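DNA polymerase III subunit beta (Pseudomonas aeruginosa, PDB 4TSZ) forms the dimeric sliding clamp that tethers DNA polymerases and other proteins to DNA and confers processivity on them. Local coordinates at residues L139-S144 and E204-L209. Numbering follows the deposited sequence.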
ATOM      1  N   LEU E 139      -7.514 -11.046  22.767  1.00 48.36           N
ATOM      2  CA  LEU E 139      -8.954 -11.323  22.660  1.00 47.98           C
ATOM      3  C   LEU E 139      -9.552 -10.746  21.381  1.00 50.26           C
ATOM      4  O   LEU E 139     -10.319 -11.438  20.700  1.00 50.55           O
ATOM      5  CB  LEU E 139      -9.727 -10.806  23.884  1.00 48.42           C
ATOM      6  CG  LEU E 139      -9.480 -11.506  25.220  1.00 54.48           C
ATOM      7  CD1 LEU E 139     -10.241 -10.825  26.313  1.00 54.63           C
ATOM      8  CD2 LEU E 139      -9.900 -12.973  25.185  1.00 56.61           C
ATOM      9  N   ILE E 140      -9.157  -9.498  21.029  1.00 44.31           N
ATOM     10  CA  ILE E 140      -9.643  -8.807  19.831  1.00 41.77           C
ATOM     11  C   ILE E 140      -9.033  -9.435  18.569  1.00 43.68           C
ATOM     12  O   ILE E 140      -9.783  -9.816  17.676  1.00 41.68           O
ATOM     13  CB  ILE E 140      -9.424  -7.262  19.891  1.00 43.78           C
ATOM     14  CG1 ILE E 140     -10.089  -6.634  21.139  1.00 44.52           C
ATOM     15  CG2 ILE E 140      -9.913  -6.585  18.588  1.00 43.75           C
ATOM     16  CD1 ILE E 140      -9.608  -5.178  21.508  1.00 50.66           C
ATOM     17  N   ASP E 141      -7.686  -9.532  18.501  1.00 40.53           N
ATOM     18  CA  ASP E 141      -6.966 -10.062  17.342  1.00 40.82           C
ATOM     19  C   ASP E 141      -7.258 -11.537  17.036  1.00 44.41           C
ATOM     20  O   ASP E 141      -7.219 -11.916  15.873  1.00 42.55           O
ATOM     21  CB  ASP E 141      -5.453  -9.807  17.450  1.00 43.39           C
ATOM     22  CG  ASP E 141      -5.025  -8.348  17.333  1.00 50.77           C
ATOM     23  OD1 ASP E 141      -5.838  -7.518  16.851  1.00 48.20           O
ATOM     24  OD2 ASP E 141      -3.872  -8.038  17.704  1.00 56.62           O
ATOM     25  N   ARG E 142      -7.589 -12.351  18.055  1.00 42.16           N
ATOM     26  CA  ARG E 142      -7.916 -13.760  17.819  1.00 43.08           C
ATOM     27  C   ARG E 142      -9.325 -13.943  17.253  1.00 45.12           C
ATOM     28  O   ARG E 142      -9.649 -15.032  16.792  1.00 45.17           O
ATOM     29  CB  ARG E 142      -7.744 -14.631  19.097  1.00 44.76           C
ATOM     30  CG  ARG E 142      -6.308 -14.840  19.585  1.00 59.98           C
ATOM     31  CD  ARG E 142      -5.491 -15.742  18.695  1.00 75.97           C
ATOM     32  NE  ARG E 142      -4.086 -15.783  19.105  1.00 87.57           N
ATOM     33  CZ  ARG E 142      -3.549 -16.733  19.862  1.00103.83           C
ATOM     34  NH1 ARG E 142      -4.294 -17.737  20.311  1.00 94.52           N
ATOM     35  NH2 ARG E 142      -2.262 -16.689  20.177  1.00 93.25           N
ATOM     36  N   THR E 143     -10.175 -12.900  17.304  1.00 41.54           N
ATOM     37  CA  THR E 143     -11.568 -13.028  16.876  1.00 40.48           C
ATOM     38  C   THR E 143     -12.101 -12.035  15.859  1.00 41.14           C
ATOM     39  O   THR E 143     -13.131 -12.335  15.254  1.00 39.37           O
ATOM     40  CB  THR E 143     -12.501 -13.011  18.114  1.00 43.06           C
ATOM     41  OG1 THR E 143     -12.446 -11.713  18.709  1.00 38.73           O
ATOM     42  CG2 THR E 143     -12.159 -14.096  19.143  1.00 38.30           C
ATOM     43  N   SER E 144     -11.457 -10.854  15.703  1.00 38.25           N
ATOM     44  CA  SER E 144     -11.946  -9.741  14.872  1.00 37.12           C
ATOM     45  C   SER E 144     -12.322 -10.031  13.429  1.00 38.16           C
ATOM     46  O   SER E 144     -13.267  -9.423  12.934  1.00 34.66           O
ATOM     47  CB  SER E 144     -11.069  -8.499  14.987  1.00 40.38           C
ATOM     48  OG  SER E 144      -9.816  -8.676  14.347  1.00 43.79           O
ATOM     49  N   GLU E 204      -9.965  -0.155  16.156  1.00 44.12           N
ATOM     50  CA  GLU E 204      -9.181   1.014  16.540  1.00 44.92           C
ATOM     51  C   GLU E 204      -8.510   0.741  17.883  1.00 49.65           C
ATOM     52  O   GLU E 204      -7.298   0.926  17.990  1.00 49.58           O
ATOM     53  CB  GLU E 204     -10.068   2.275  16.629  1.00 46.42           C
ATOM     54  CG  GLU E 204      -9.304   3.570  16.897  1.00 57.02           C
ATOM     55  CD  GLU E 204      -8.167   3.876  15.938  1.00 78.93           C
ATOM     56  OE1 GLU E 204      -8.399   3.845  14.707  1.00 81.19           O
ATOM     57  OE2 GLU E 204      -7.035   4.118  16.418  1.00 70.93           O
ATOM     58  N   LEU E 205      -9.298   0.268  18.887  1.00 46.21           N
ATOM     59  CA  LEU E 205      -8.809  -0.064  20.220  1.00 46.45           C
ATOM     60  C   LEU E 205      -7.643  -1.068  20.175  1.00 50.02           C
ATOM     61  O   LEU E 205      -6.621  -0.826  20.826  1.00 50.29           O
ATOM     62  CB  LEU E 205      -9.947  -0.573  21.129  1.00 46.98           C
ATOM     63  CG  LEU E 205      -9.559  -0.991  22.558  1.00 52.60           C
ATOM     64  CD1 LEU E 205      -8.879   0.153  23.326  1.00 52.67           C
ATOM     65  CD2 LEU E 205     -10.761  -1.529  23.321  1.00 56.02           C
ATOM     66  N   ALA E 206      -7.782  -2.172  19.402  1.00 46.04           N
ATOM     67  CA  ALA E 206      -6.731  -3.196  19.265  1.00 46.77           C
ATOM     68  C   ALA E 206      -5.420  -2.592  18.752  1.00 52.29           C
ATOM     69  O   ALA E 206      -4.356  -2.926  19.277  1.00 52.71           O
ATOM     70  CB  ALA E 206      -7.183  -4.321  18.348  1.00 46.84           C
ATOM     71  N   ARG E 207      -5.507  -1.670  17.771  1.00 48.58           N
ATOM     72  CA  ARG E 207      -4.346  -0.986  17.202  1.00 49.36           C
ATOM     73  C   ARG E 207      -3.673  -0.050  18.206  1.00 55.90           C
ATOM     74  O   ARG E 207      -2.454   0.129  18.143  1.00 56.95           O
ATOM     75  CB  ARG E 207      -4.708  -0.233  15.917  1.00 47.13           C
ATOM     76  CG  ARG E 207      -4.971  -1.145  14.723  1.00 54.31           C
ATOM     77  CD  ARG E 207      -5.128  -0.350  13.428  1.00 55.34           C
ATOM     78  NE  ARG E 207      -6.256   0.585  13.461  1.00 52.36           N
ATOM     79  CZ  ARG E 207      -7.473   0.310  12.998  1.00 63.67           C
ATOM     80  NH1 ARG E 207      -7.739  -0.881  12.472  1.00 45.51           N
ATOM     81  NH2 ARG E 207      -8.434   1.223  13.059  1.00 51.15           N
ATOM     82  N   LEU E 208      -4.454   0.522  19.132  1.00 53.32           N
ATOM     83  CA  LEU E 208      -3.957   1.409  20.184  1.00 54.33           C
ATOM     84  C   LEU E 208      -3.229   0.659  21.304  1.00 60.01           C
ATOM     85  O   LEU E 208      -2.376   1.255  21.958  1.00 61.13           O
ATOM     86  CB  LEU E 208      -5.100   2.257  20.770  1.00 54.26           C
ATOM     87  CG  LEU E 208      -5.740   3.303  19.848  1.00 58.74           C
ATOM     88  CD1 LEU E 208      -7.052   3.816  20.444  1.00 59.10           C
ATOM     89  CD2 LEU E 208      -4.790   4.476  19.565  1.00 61.78           C
ATOM     90  N   LEU E 209      -3.555  -0.638  21.519  1.00 57.26           N
ATOM     91  CA  LEU E 209      -2.971  -1.470  22.582  1.00 58.72           C
ATOM     92  C   LEU E 209      -1.568  -2.008  22.212  1.00 68.18           C
ATOM     93  O   LEU E 209      -1.353  -3.220  22.109  1.00 68.47           O
ATOM     94  CB  LEU E 209      -3.938  -2.601  23.010  1.00 58.03           C
ATOM     95  CG  LEU E 209      -5.314  -2.185  23.529  1.00 60.39           C
ATOM     96  CD1 LEU E 209      -6.280  -3.346  23.487  1.00 60.26           C
ATOM     97  CD2 LEU E 209      -5.240  -1.582  24.915  1.00 61.90           C
TER
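Ile-140 and Ala-206 are the residues of 139-144 and 204-209 whose CA atoms come nearest, at 6.3 Å. Both side chains leave the backbone toward the partner helix, and the methyl of Ala-206 faces the branched isoleucine across this close approach. CG2 of Ile-140, anti to its backbone N, rests on CB of Ala-206 at 3.6 Å. The CG1 branch, beside the backbone N (chi1 -57°) and extended at chi2, points CD1 of Ile-140 at the second helix, 4.2 Å from CD2 of Leu-205 and 4.3 Å from CD1 of Leu-209. Leu-209, the first residue after helix 199-208 to leave helical phi/psi, still turns its CB toward 139-144. Ile-140 also touches Met-159 of strand 158-164 and Ile-202, a turn before Ala-206.

This is the helix pair of the central clamp domain, packed side by side against the β-sheets; Leu-139 touches Cys-181 and Leu-183, whereas Leu-208 touches Phe-232 and Phe-234 of strand 232-237. In the clamp fold such helices line the inner wall of the ring around DNA.

No hydrogen bond links the two segments. At the margin, OD1 of Asp-141 lies 3.8 Å from CB of Ala-206, a van der Waals contact, while its OD2 forms a salt bridge with Arg-137. Some polar groups bond within their own segment: Thr-143 OG1 donates to Leu-139 O at 2.9 Å in the carbonyl plane, Ser-170 OG being a second partner of that oxygen, and Ile-140 O receives both Thr-143 N and Ser-144 N.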